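Local coordinates for acetyltransferase, GNAT family (Streptococcus pneumoniae, PDB 2I79), which probably transfers the acetyl group of acetyl coenzyme A to an amine of its substrate, as members of the GNAT family do, at residues Glu17-Leu22 / Asp37-Thr42; Gly72-Thr77 / Gly88-Val93; Thr127-Asn132 / Lys160-Tyr165. All blocks are in the same frame, centred on the assembly; numbering follows the deposited sequence.

Contact 1 (Glu17-Leu22 / Asp37-Thr42); sequences ELVAFL and DGILLT
Val19 and Ile39 meet through methyl groups, Val19 CG1 lying 3.9 Å from Ile39 CG2 where helix 15-26 faces the loop that leads into helix 43-55. Both branches of Val19 lie against the carbonyl oxygen of Leu41. CG1, set anti to the backbone N (chi1 166°), reaches the Ile39 methyl as well and comes 3.5 Å from Leu41 O; CG2 also ends 3.8 Å from Thr42 O. One turn further along the helix, Leu22 meets the other branch of Ile39. Here the Ile39 chain swings its CG1 branch anti to the backbone N (chi1 -165°), which carries CD1 across Leu22, 3.9 Å from Leu22 CD1 and 4.0 Å from Leu22 CB. In both pairs the side chains are set at a slant to each other. Ile39 thus presents one branch to each helix residue: CG2 to Val19, the CG1-CD1 arm to Leu22. Met46 of helix 43-55 touches both Val19 and Leu22 as well. The loop continues into that helix through Thr42, its N-cap, whose OG1 bonds to Glu45 N. Near the start of 37-42, Gly38 O is hydrogen-bonded to Arg81 NH1 of the second subunit. No hydrogen bond joins 17-22 to 37-42, so the loop is held against the helix by dispersion and by the exclusion of water from methyl groups, while polar bonds at Thr42 and Gly38 run to the next helix and to the neighbouring chain.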
loop_
_atom_site.group_PDB
_atom_site.type_symbol
_atom_site.label_atom_id
_atom_site.label_comp_id
_atom_site.label_asym_id
_atom_site.label_seq_id
_atom_site.Cartn_x
_atom_site.Cartn_y
_atom_site.Cartn_z
ATOM N N GLU A 17 20.586 -15.713 -0.932
ATOM C CA GLU A 17 21.017 -15.195 0.384
ATOM C C GLU A 17 19.993 -14.224 0.937
ATOM O O GLU A 17 19.745 -14.209 2.136
ATOM C CB GLU A 17 22.366 -14.494 0.311
ATOM C CG GLU A 17 23.569 -15.373 0.037
ATOM C CD GLU A 17 24.768 -14.539 -0.455
ATOM O OE1 GLU A 17 25.392 -13.856 0.389
ATOM O OE2 GLU A 17 25.051 -14.545 -1.678
ATOM N N LEU A 18 19.404 -13.416 0.067
ATOM C CA LEU A 18 18.396 -12.453 0.492
ATOM C C LEU A 18 17.130 -13.161 0.948
ATOM O O LEU A 18 16.528 -12.752 1.915
ATOM C CB LEU A 18 18.095 -11.454 -0.631
ATOM C CG LEU A 18 17.058 -10.352 -0.315
ATOM C CD1 LEU A 18 17.323 -9.631 1.048
ATOM C CD2 LEU A 18 17.013 -9.392 -1.468
ATOM N N VAL A 19 16.725 -14.230 0.256
ATOM C CA VAL A 19 15.586 -15.032 0.710
ATOM C C VAL A 19 15.897 -15.610 2.091
ATOM O O VAL A 19 15.074 -15.583 3.002
ATOM C CB VAL A 19 15.179 -16.183 -0.302
ATOM C CG1 VAL A 19 14.205 -17.200 0.379
ATOM C CG2 VAL A 19 14.545 -15.636 -1.568
ATOM N N ALA A 20 17.116 -16.123 2.246
ATOM C CA ALA A 20 17.554 -16.735 3.495
ATOM C C ALA A 20 17.506 -15.738 4.663
ATOM O O ALA A 20 16.977 -16.029 5.772
ATOM C CB ALA A 20 18.955 -17.298 3.312
ATOM N N PHE A 21 18.047 -14.542 4.415
ATOM C CA PHE A 21 18.047 -13.477 5.413
ATOM C C PHE A 21 16.630 -13.049 5.791
ATOM O O PHE A 21 16.319 -12.812 6.974
ATOM C CB PHE A 21 18.840 -12.275 4.892
ATOM C CG PHE A 21 18.766 -11.088 5.793
ATOM C CD1 PHE A 21 19.435 -11.090 7.026
ATOM C CD2 PHE A 21 17.991 -9.997 5.460
ATOM C CE1 PHE A 21 19.338 -10.019 7.865
ATOM C CE2 PHE A 21 17.891 -8.925 6.327
ATOM C CZ PHE A 21 18.571 -8.941 7.514
ATOM N N LEU A 22 15.744 -12.942 4.801
ATOM C CA LEU A 22 14.401 -12.445 5.105
ATOM C C LEU A 22 13.626 -13.493 5.890
ATOM O O LEU A 22 12.871 -13.166 6.757
ATOM C CB LEU A 22 13.673 -12.003 3.846
ATOM C CG LEU A 22 14.196 -10.682 3.260
ATOM C CD1 LEU A 22 13.842 -10.555 1.780
ATOM C CD2 LEU A 22 13.666 -9.465 4.074
ATOM N N ASP A 37 5.607 -17.854 8.764
ATOM C CA ASP A 37 5.509 -18.390 7.420
ATOM C C ASP A 37 6.680 -17.928 6.510
ATOM O O ASP A 37 6.953 -18.546 5.469
ATOM C CB ASP A 37 4.152 -18.051 6.800
ATOM C CG ASP A 37 3.012 -18.969 7.301
ATOM O OD1 ASP A 37 3.076 -19.511 8.437
ATOM O OD2 ASP A 37 2.036 -19.156 6.537
ATOM N N GLY A 38 7.355 -16.847 6.888
ATOM C CA GLY A 38 8.496 -16.383 6.131
ATOM C C GLY A 38 8.139 -15.555 4.915
ATOM O O GLY A 38 7.012 -15.128 4.745
ATOM N N ILE A 39 9.129 -15.337 4.061
ATOM C CA ILE A 39 9.008 -14.424 2.940
ATOM C C ILE A 39 8.136 -14.973 1.794
ATOM O O ILE A 39 7.619 -14.194 0.994
ATOM C CB ILE A 39 10.419 -13.990 2.450
ATOM C CG1 ILE A 39 10.340 -12.761 1.522
ATOM C CG2 ILE A 39 11.156 -15.154 1.812
ATOM C CD1 ILE A 39 10.053 -11.430 2.273
ATOM N N LEU A 40 7.966 -16.293 1.720
ATOM C CA LEU A 40 7.027 -16.916 0.769
ATOM C C LEU A 40 7.443 -16.770 -0.732
ATOM O O LEU A 40 6.602 -16.802 -1.646
ATOM C CB LEU A 40 5.604 -16.401 1.016
ATOM C CG LEU A 40 5.095 -16.696 2.431
ATOM C CD1 LEU A 40 3.844 -15.896 2.741
ATOM C CD2 LEU A 40 4.870 -18.203 2.638
ATOM N N LEU A 41 8.746 -16.619 -0.955
ATOM C CA LEU A 41 9.325 -16.435 -2.276
ATOM C C LEU A 41 10.488 -17.393 -2.404
ATOM O O LEU A 41 11.318 -17.487 -1.507
ATOM C CB LEU A 41 9.838 -15.006 -2.446
ATOM C CG LEU A 41 8.877 -13.856 -2.731
ATOM C CD1 LEU A 41 9.669 -12.552 -2.869
ATOM C CD2 LEU A 41 8.059 -14.091 -3.983
ATOM N N THR A 42 10.547 -18.113 -3.516
ATOM C CA THR A 42 11.688 -18.957 -3.838
ATOM C C THR A 42 12.860 -18.062 -4.295
ATOM O O THR A 42 12.651 -16.897 -4.660
ATOM C CB THR A 42 11.347 -19.891 -5.025
ATOM O OG1 THR A 42 11.095 -19.062 -6.157
ATOM C CG2 THR A 42 10.133 -20.727 -4.720
#

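Contact 2 (Gly72-Thr77 / Gly88-Val93); sequences GIVNIT and GDLFIV. With ACO (acetyl coenzyme *a), chain G.
The antiparallel hairpin of strands 69-77 and 87-94 lies in the middle of the GNAT sheet, and its second strand carries the acetyl-thioester end of acetyl coenzyme A. Ile73 with Val93, Asn75 with Phe91 and Thr77 with Asp89 are the hydrogen-bonded pairs, each closed by two backbone bonds; the shortest include Asn75 N to Phe91 O at 2.7 Å. Side chains of these pairs share one face. There Ile73 CD1 meets the edge of the Phe91 ring near its plane, 3.5 Å from Phe91 CD2, while Ile73 CG1 rests against Val93 CG1. Phe91 CG is anti to the backbone N (chi1 176°), and the far side of the ring, at CD1, comes 3.9 Å from the acetyl carbon C of the ligand. Leu18 and Phe21 of helix 15-26 cover Ile73 on this face. The other face belongs to Val74, Ile76, Leu90 and Ile92; helix 103-117 packs on Val74, Leu90 and Ile92, while Ile76 meets Leu121. Val74 and Ile92 lie side by side and point the same way, with Val74 CG2 tightly set 3.5 Å from Ile92 CG1. Leu90 CD1 touches both Val74 CG2 and Ile76 CG1, the second at 3.5 Å. In the non-hydrogen-bonded pair with Val74, Ile92 turns its N-H and C=O away from strand 69-77: Ile92 N donates to the acetyl O at 2.9 Å (158° at the hydrogen), and Ile92 O accepts from ligand N4P at 3.0 Å. The cofactor therefore continues the strand's bonding pattern along the edge that strand 87-94 offers it. A backbone N-H on the thioester carbonyl would be expected to draw electrons from it, consistent with activation of the acetyl group for transfer.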
loop_
_atom_site.group_PDB
_atom_site.type_symbol
_atom_site.label_atom_id
_atom_site.label_comp_id
_atom_site.label_asym_id
_atom_site.label_seq_id
_atom_site.Cartn_x
_atom_site.Cartn_y
_atom_site.Cartn_z
ATOM N N GLY A 72 21.471 -6.739 6.929
ATOM C CA GLY A 72 20.373 -5.796 6.875
ATOM C C GLY A 72 19.945 -5.444 5.458
ATOM O O GLY A 72 20.698 -5.635 4.510
ATOM N N ILE A 73 18.713 -4.984 5.306
ATOM C CA ILE A 73 18.216 -4.498 4.020
ATOM C C ILE A 73 17.371 -3.256 4.195
ATOM O O ILE A 73 16.706 -3.088 5.213
ATOM C CB ILE A 73 17.398 -5.568 3.250
ATOM C CG1 ILE A 73 16.076 -5.894 3.946
ATOM C CG2 ILE A 73 18.241 -6.825 3.044
ATOM C CD1 ILE A 73 14.855 -5.225 3.253
ATOM N N VAL A 74 17.452 -2.361 3.222
ATOM C CA VAL A 74 16.503 -1.263 3.108
ATOM C C VAL A 74 15.880 -1.365 1.708
ATOM O O VAL A 74 16.561 -1.588 0.703
ATOM C CB VAL A 74 17.109 0.151 3.445
ATOM C CG1 VAL A 74 18.354 0.454 2.653
ATOM C CG2 VAL A 74 16.045 1.274 3.233
ATOM N N ASN A 75 14.561 -1.235 1.672
ATOM C CA ASN A 75 13.795 -1.393 0.463
ATOM C C ASN A 75 12.982 -0.128 0.229
ATOM O O ASN A 75 12.283 0.355 1.139
ATOM C CB ASN A 75 12.880 -2.575 0.671
ATOM C CG ASN A 75 12.659 -3.353 -0.559
ATOM O OD1 ASN A 75 11.567 -3.323 -1.131
ATOM N ND2 ASN A 75 13.691 -4.053 -1.007
ATOM N N ILE A 76 13.113 0.456 -0.952
ATOM C CA ILE A 76 12.133 1.441 -1.395
ATOM C C ILE A 76 11.311 0.867 -2.539
ATOM O O ILE A 76 11.842 0.396 -3.542
ATOM C CB ILE A 76 12.741 2.755 -1.831
ATOM C CG1 ILE A 76 13.551 3.373 -0.687
ATOM C CG2 ILE A 76 11.627 3.680 -2.296
ATOM C CD1 ILE A 76 14.348 4.579 -1.114
ATOM N N THR A 77 10.007 0.910 -2.336
ATOM C CA THR A 77 9.001 0.430 -3.262
ATOM C C THR A 77 8.141 1.613 -3.698
ATOM O O THR A 77 8.031 2.589 -2.981
ATOM C CB THR A 77 8.163 -0.625 -2.543
ATOM O OG1 THR A 77 8.609 -1.910 -2.961
ATOM C CG2 THR A 77 6.697 -0.452 -2.793
ATOM N N GLY A 88 7.939 6.899 -2.241
ATOM C CA GLY A 88 8.613 5.637 -1.949
ATOM C C GLY A 88 8.179 5.116 -0.603
ATOM O O GLY A 88 8.225 5.832 0.406
ATOM N N ASP A 89 7.715 3.873 -0.591
ATOM C CA ASP A 89 7.363 3.177 0.644
ATOM C C ASP A 89 8.609 2.493 1.140
ATOM O O ASP A 89 9.209 1.676 0.407
ATOM C CB ASP A 89 6.272 2.149 0.349
ATOM C CG ASP A 89 4.974 2.811 -0.114
ATOM O OD1 ASP A 89 4.396 3.558 0.695
ATOM O OD2 ASP A 89 4.550 2.613 -1.287
ATOM N N LEU A 90 9.003 2.828 2.364
ATOM C CA LEU A 90 10.259 2.363 2.931
ATOM C C LEU A 90 10.036 1.122 3.822
ATOM O O LEU A 90 9.031 1.021 4.543
ATOM C CB LEU A 90 10.946 3.527 3.693
ATOM C CG LEU A 90 12.451 3.601 4.012
ATOM C CD1 LEU A 90 13.378 3.651 2.826
ATOM C CD2 LEU A 90 12.706 4.868 4.841
ATOM N N PHE A 91 10.986 0.177 3.736
ATOM C CA PHE A 91 11.065 -1.002 4.609
ATOM C C PHE A 91 12.534 -1.247 4.980
ATOM O O PHE A 91 13.373 -1.333 4.075
ATOM C CB PHE A 91 10.515 -2.229 3.878
ATOM C CG PHE A 91 10.644 -3.508 4.646
ATOM C CD1 PHE A 91 9.805 -3.776 5.725
ATOM C CD2 PHE A 91 11.605 -4.442 4.308
ATOM C CE1 PHE A 91 9.916 -4.974 6.443
ATOM C CE2 PHE A 91 11.724 -5.638 5.021
ATOM C CZ PHE A 91 10.877 -5.903 6.087
ATOM N N ILE A 92 12.836 -1.369 6.280
ATOM C CA ILE A 92 14.184 -1.744 6.770
ATOM C C ILE A 92 14.109 -2.865 7.807
ATOM O O ILE A 92 13.267 -2.854 8.704
ATOM C CB ILE A 92 14.936 -0.536 7.420
ATOM C CG1 ILE A 92 14.946 0.675 6.474
ATOM C CG2 ILE A 92 16.421 -0.889 7.812
ATOM C CD1 ILE A 92 15.680 1.909 7.044
ATOM N N VAL A 93 15.008 -3.835 7.713
ATOM C CA VAL A 93 15.127 -4.819 8.774
ATOM C C VAL A 93 16.584 -5.211 8.918
ATOM O O VAL A 93 17.294 -5.333 7.919
ATOM C CB VAL A 93 14.219 -6.048 8.547
ATOM C CG1 VAL A 93 14.503 -6.692 7.188
ATOM C CG2 VAL A 93 14.394 -7.044 9.673
HETATM N N1A ACO G . 13.338 2.692 22.450
HETATM C C2A ACO G . 13.928 3.771 21.893
HETATM N N3A ACO G . 15.094 3.698 21.222
HETATM C C4A ACO G . 15.734 2.522 21.067
HETATM C C5A ACO G . 15.153 1.303 21.625
HETATM C C6A ACO G . 13.877 1.454 22.341
HETATM N N6A ACO G . 13.282 0.372 22.887
HETATM N N7A ACO G . 15.988 0.303 21.334
HETATM C C8A ACO G . 17.023 0.853 20.630
HETATM N N9A ACO G . 16.865 2.179 20.479
HETATM C C1B ACO G . 17.695 3.204 19.785
HETATM C C2B ACO G . 19.211 3.130 19.884
HETATM O O2B ACO G . 19.705 3.793 21.051
HETATM C C3B ACO G . 19.605 3.880 18.638
HETATM O O3B ACO G . 19.422 5.281 18.732
HETATM P P3B ACO G . 20.620 6.334 18.868
HETATM O O7A ACO G . 20.958 6.000 20.312
HETATM O O8A ACO G . 20.037 7.706 18.626
HETATM O O9A ACO G . 21.644 5.972 17.821
HETATM C C4B ACO G . 18.543 3.456 17.635
HETATM O O4B ACO G . 17.375 3.170 18.396
HETATM C C5B ACO G . 19.017 2.254 16.828
HETATM O O5B ACO G . 19.773 2.795 15.738
HETATM P P1A ACO G . 20.668 1.795 14.853
HETATM O O1A ACO G . 21.509 0.921 15.746
HETATM O O2A ACO G . 21.285 2.658 13.771
HETATM O O3A ACO G . 19.505 0.817 14.293
HETATM P P2A ACO G . 19.463 -0.820 14.277
HETATM O O4A ACO G . 19.190 -1.484 15.631
HETATM O O5A ACO G . 20.669 -1.221 13.461
HETATM O O6A ACO G . 18.105 -0.934 13.377
HETATM C CBP ACO G . 15.732 -1.526 13.445
HETATM C CCP ACO G . 16.834 -0.600 13.923
HETATM C CDP ACO G . 14.400 -0.996 13.996
HETATM C CEP ACO G . 15.755 -1.541 11.909
HETATM C CAP ACO G . 15.985 -2.938 13.983
HETATM O OAP ACO G . 15.862 -2.987 15.425
HETATM C C9P ACO G . 15.051 -3.951 13.340
HETATM O O9P ACO G . 15.336 -4.437 12.262
HETATM N N8P ACO G . 13.954 -4.289 14.007
HETATM C C7P ACO G . 12.971 -5.282 13.559
HETATM C C6P ACO G . 12.279 -4.927 12.243
HETATM C C5P ACO G . 11.650 -3.564 12.310
HETATM O O5P ACO G . 10.903 -3.299 13.230
HETATM N N4P ACO G . 11.958 -2.707 11.345
HETATM C C3P ACO G . 11.420 -1.358 11.265
HETATM C C2P ACO G . 9.955 -1.311 10.852
HETATM S S1P ACO G . 9.790 -1.933 9.202
HETATM C C ACO G . 9.760 -0.741 8.098
HETATM O O ACO G . 10.815 -0.154 8.034
HETATM C CH3 ACO G . 8.495 -0.482 7.301
#

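Contact 3 (Thr127-Asn132 / Lys160-Tyr165); sequences TVQTRN and KFIDVY. With ACO (acetyl coenzyme *a), chain G.
Thr130 lays its methyl over the ring of Tyr165, and its side chain can be followed outward from CB. That carbon stands 3.7 Å from Tyr165 CE2. With CG2 anti to the carbonyl carbon and OG1 at chi1 60°, the methyl goes to the aromatic side and the hydroxyl elsewhere. CG2 sits 3.5 Å from the ring centroid, only 6° off the normal, a CH-pi contact over the centre of one face; it also touches Asp163 CB. The other branch, OG1, lies 3.0 Å from a water that donates to Asp163 O and accepts from Arg131 N. Thr130 N itself donates to Asp163 O at 2.9 Å, nearly straight at the hydrogen (170°).

The pairing belongs to the GNAT sheet, where strand 123-129 runs antiparallel to strand 160-170: Val128 and Tyr165 exchange two backbone bonds, and Gln129 is paired with Val164 (non-hydrogen-bonded), their side chains diverging. A type I turn from Gln129 to Asn132 then leads into helix 133-141. Across this turn Arg131 grips Gln129 side-on, NE and NH2 both donating to the single atom OE1 from the same face of the amide. Ile162 CD1 presses on that amide, 3.4 Å from Gln129 CD, and lies obliquely against the guanidinium. Asp30 holds the outer parts, its OD1 in a salt bridge with Arg131 NH2 and its O accepting from Gln129 NE2. At the end of the turn Asn132, the N-cap, sends ND2 to O5P of acetyl coenzyme A, 2.6 Å away.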
loop_
_atom_site.group_PDB
_atom_site.type_symbol
_atom_site.label_atom_id
_atom_site.label_comp_id
_atom_site.label_asym_id
_atom_site.label_seq_id
_atom_site.Cartn_x
_atom_site.Cartn_y
_atom_site.Cartn_z
ATOM N N THR A 127 4.511 2.860 7.682
ATOM C CA THR A 127 3.739 2.731 8.888
ATOM C C THR A 127 4.591 1.857 9.804
ATOM O O THR A 127 5.294 0.955 9.325
ATOM C CB THR A 127 2.385 2.049 8.652
ATOM O OG1 THR A 127 2.633 0.731 8.215
ATOM C CG2 THR A 127 1.573 2.742 7.585
ATOM N N VAL A 128 4.507 2.133 11.104
ATOM C CA VAL A 128 5.319 1.484 12.138
ATOM C C VAL A 128 4.409 1.207 13.347
ATOM O O VAL A 128 3.680 2.107 13.779
ATOM C CB VAL A 128 6.511 2.422 12.625
ATOM C CG1 VAL A 128 7.390 1.719 13.682
ATOM C CG2 VAL A 128 7.388 2.840 11.435
ATOM N N GLN A 129 4.477 0.007 13.928
ATOM C CA GLN A 129 3.673 -0.282 15.118
ATOM C C GLN A 129 4.032 0.721 16.235
ATOM O O GLN A 129 5.202 1.039 16.446
ATOM C CB GLN A 129 3.868 -1.718 15.593
ATOM C CG GLN A 129 3.424 -2.817 14.615
ATOM C CD GLN A 129 3.902 -4.214 15.044
ATOM O OE1 GLN A 129 4.551 -4.371 16.089
ATOM N NE2 GLN A 129 3.592 -5.228 14.231
ATOM N N THR A 130 3.041 1.270 16.911
ATOM C CA THR A 130 3.347 2.354 17.868
ATOM C C THR A 130 4.276 1.852 18.990
ATOM O O THR A 130 5.174 2.559 19.435
ATOM C CB THR A 130 2.092 3.011 18.426
ATOM O OG1 THR A 130 1.306 2.029 19.097
ATOM C CG2 THR A 130 1.282 3.649 17.306
ATOM N N ARG A 131 4.113 0.588 19.365
ATOM C CA ARG A 131 4.990 -0.045 20.353
ATOM C C ARG A 131 6.426 -0.292 19.884
ATOM O O ARG A 131 7.282 -0.603 20.698
ATOM C CB ARG A 131 4.388 -1.396 20.762
ATOM C CG ARG A 131 4.478 -2.435 19.670
ATOM C CD ARG A 131 3.969 -3.779 20.091
ATOM N NE ARG A 131 4.148 -4.685 18.987
ATOM C CZ ARG A 131 4.458 -5.981 19.071
ATOM N NH1 ARG A 131 4.633 -6.600 20.229
ATOM N NH2 ARG A 131 4.586 -6.678 17.958
ATOM N N ASN A 132 6.684 -0.234 18.577
ATOM C CA ASN A 132 8.038 -0.495 18.056
ATOM C C ASN A 132 8.934 0.765 18.207
ATOM O O ASN A 132 9.322 1.404 17.246
ATOM C CB ASN A 132 7.953 -1.036 16.608
ATOM C CG ASN A 132 9.303 -1.465 16.044
ATOM O OD1 ASN A 132 10.334 -1.400 16.730
ATOM N ND2 ASN A 132 9.310 -1.878 14.786
ATOM N N LYS A 160 -4.552 -10.181 19.113
ATOM C CA LYS A 160 -4.350 -8.832 19.602
ATOM C C LYS A 160 -4.198 -7.855 18.443
ATOM O O LYS A 160 -3.229 -7.918 17.710
ATOM C CB LYS A 160 -3.094 -8.767 20.477
ATOM C CG LYS A 160 -3.256 -8.114 21.844
ATOM C CD LYS A 160 -3.016 -9.136 22.975
ATOM C CE LYS A 160 -3.526 -8.628 24.358
ATOM N NZ LYS A 160 -3.503 -9.667 25.441
ATOM N N PHE A 161 -5.146 -6.929 18.307
ATOM C CA PHE A 161 -4.983 -5.777 17.421
ATOM C C PHE A 161 -4.197 -4.654 18.067
ATOM O O PHE A 161 -4.390 -4.339 19.232
ATOM C CB PHE A 161 -6.338 -5.250 16.976
ATOM C CG PHE A 161 -7.091 -6.219 16.136
ATOM C CD1 PHE A 161 -6.798 -6.352 14.797
ATOM C CD2 PHE A 161 -8.108 -6.997 16.684
ATOM C CE1 PHE A 161 -7.482 -7.234 14.028
ATOM C CE2 PHE A 161 -8.805 -7.865 15.911
ATOM C CZ PHE A 161 -8.485 -7.997 14.580
ATOM N N ILE A 162 -3.295 -4.062 17.299
ATOM C CA ILE A 162 -2.479 -2.962 17.785
ATOM C C ILE A 162 -2.465 -1.818 16.765
ATOM O O ILE A 162 -2.739 -2.010 15.563
ATOM C CB ILE A 162 -1.021 -3.402 18.108
ATOM C CG1 ILE A 162 -0.283 -3.891 16.846
ATOM C CG2 ILE A 162 -0.967 -4.471 19.230
ATOM C CD1 ILE A 162 1.178 -4.187 17.125
ATOM N N ASP A 163 -2.102 -0.641 17.260
ATOM C CA ASP A 163 -2.005 0.579 16.464
ATOM C C ASP A 163 -0.662 0.724 15.762
ATOM O O ASP A 163 0.387 0.252 16.239
ATOM C CB ASP A 163 -2.186 1.842 17.340
ATOM C CG ASP A 163 -3.602 1.993 17.918
ATOM O OD1 ASP A 163 -4.204 1.005 18.359
ATOM O OD2 ASP A 163 -4.116 3.127 17.957
ATOM N N VAL A 164 -0.716 1.458 14.657
ATOM C CA VAL A 164 0.452 1.875 13.885
ATOM C C VAL A 164 0.510 3.401 13.734
ATOM O O VAL A 164 -0.507 4.063 13.705
ATOM C CB VAL A 164 0.501 1.198 12.503
ATOM C CG1 VAL A 164 0.594 -0.319 12.676
ATOM C CG2 VAL A 164 -0.706 1.572 11.585
ATOM N N TYR A 165 1.719 3.938 13.642
ATOM C CA TYR A 165 1.934 5.300 13.209
ATOM C C TYR A 165 2.125 5.299 11.706
ATOM O O TYR A 165 2.759 4.422 11.145
ATOM C CB TYR A 165 3.183 5.906 13.866
ATOM C CG TYR A 165 3.010 6.286 15.350
ATOM C CD1 TYR A 165 1.939 7.100 15.766
ATOM C CD2 TYR A 165 3.928 5.863 16.310
ATOM C CE1 TYR A 165 1.782 7.464 17.118
ATOM C CE2 TYR A 165 3.800 6.220 17.652
ATOM C CZ TYR A 165 2.710 7.024 18.055
ATOM O OH TYR A 165 2.549 7.395 19.379
HETATM N N1A ACO G . 13.338 2.692 22.450
HETATM C C2A ACO G . 13.928 3.771 21.893
HETATM N N3A ACO G . 15.094 3.698 21.222
HETATM C C4A ACO G . 15.734 2.522 21.067
HETATM C C5A ACO G . 15.153 1.303 21.625
HETATM C C6A ACO G . 13.877 1.454 22.341
HETATM N N6A ACO G . 13.282 0.372 22.887
HETATM N N7A ACO G . 15.988 0.303 21.334
HETATM C C8A ACO G . 17.023 0.853 20.630
HETATM N N9A ACO G . 16.865 2.179 20.479
HETATM C C1B ACO G . 17.695 3.204 19.785
HETATM C C2B ACO G . 19.211 3.130 19.884
HETATM O O2B ACO G . 19.705 3.793 21.051
HETATM C C3B ACO G . 19.605 3.880 18.638
HETATM O O3B ACO G . 19.422 5.281 18.732
HETATM P P3B ACO G . 20.620 6.334 18.868
HETATM O O7A ACO G . 20.958 6.000 20.312
HETATM O O8A ACO G . 20.037 7.706 18.626
HETATM O O9A ACO G . 21.644 5.972 17.821
HETATM C C4B ACO G . 18.543 3.456 17.635
HETATM O O4B ACO G . 17.375 3.170 18.396
HETATM C C5B ACO G . 19.017 2.254 16.828
HETATM O O5B ACO G . 19.773 2.795 15.738
HETATM P P1A ACO G . 20.668 1.795 14.853
HETATM O O1A ACO G . 21.509 0.921 15.746
HETATM O O2A ACO G . 21.285 2.658 13.771
HETATM O O3A ACO G . 19.505 0.817 14.293
HETATM P P2A ACO G . 19.463 -0.820 14.277
HETATM O O4A ACO G . 19.190 -1.484 15.631
HETATM O O5A ACO G . 20.669 -1.221 13.461
HETATM O O6A ACO G . 18.105 -0.934 13.377
HETATM C CBP ACO G . 15.732 -1.526 13.445
HETATM C CCP ACO G . 16.834 -0.600 13.923
HETATM C CDP ACO G . 14.400 -0.996 13.996
HETATM C CEP ACO G . 15.755 -1.541 11.909
HETATM C CAP ACO G . 15.985 -2.938 13.983
HETATM O OAP ACO G . 15.862 -2.987 15.425
HETATM C C9P ACO G . 15.051 -3.951 13.340
HETATM O O9P ACO G . 15.336 -4.437 12.262
HETATM N N8P ACO G . 13.954 -4.289 14.007
HETATM C C7P ACO G . 12.971 -5.282 13.559
HETATM C C6P ACO G . 12.279 -4.927 12.243
HETATM C C5P ACO G . 11.650 -3.564 12.310
HETATM O O5P ACO G . 10.903 -3.299 13.230
HETATM N N4P ACO G . 11.958 -2.707 11.345
HETATM C C3P ACO G . 11.420 -1.358 11.265
HETATM C C2P ACO G . 9.955 -1.311 10.852
HETATM S S1P ACO G . 9.790 -1.933 9.202
HETATM C C ACO G . 9.760 -0.741 8.098
HETATM O O ACO G . 10.815 -0.154 8.034
HETATM C CH3 ACO G . 8.495 -0.482 7.301
HETATM O O HOH W 1 1.706 -0.823 18.404
#

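How the contacts relate
Contacts 2 and 3 grip the same acetyl coenzyme A, one from strand 87-94 and the other from the turn that follows its neighbour in the sheet, 123-129. Between them they hold the N-H and C=O sides of one pantetheine amide, and contact 2 also reaches the acetyl end. Their centres lie 18 Å apart and their nearest atoms about 6 Å, without touching. Contact 1 packs on contact 2 instead, through the helix side turned to the sheet: Leu18 CD1 is 3.6 Å from Ile73 CG2, and Phe21 CZ 3.7 Å from Gly72 CA. The side chain of Leu22 is about 9 Å from the ligand. Contacts 1 and 3, centres 23 Å apart, both touch the second subunit.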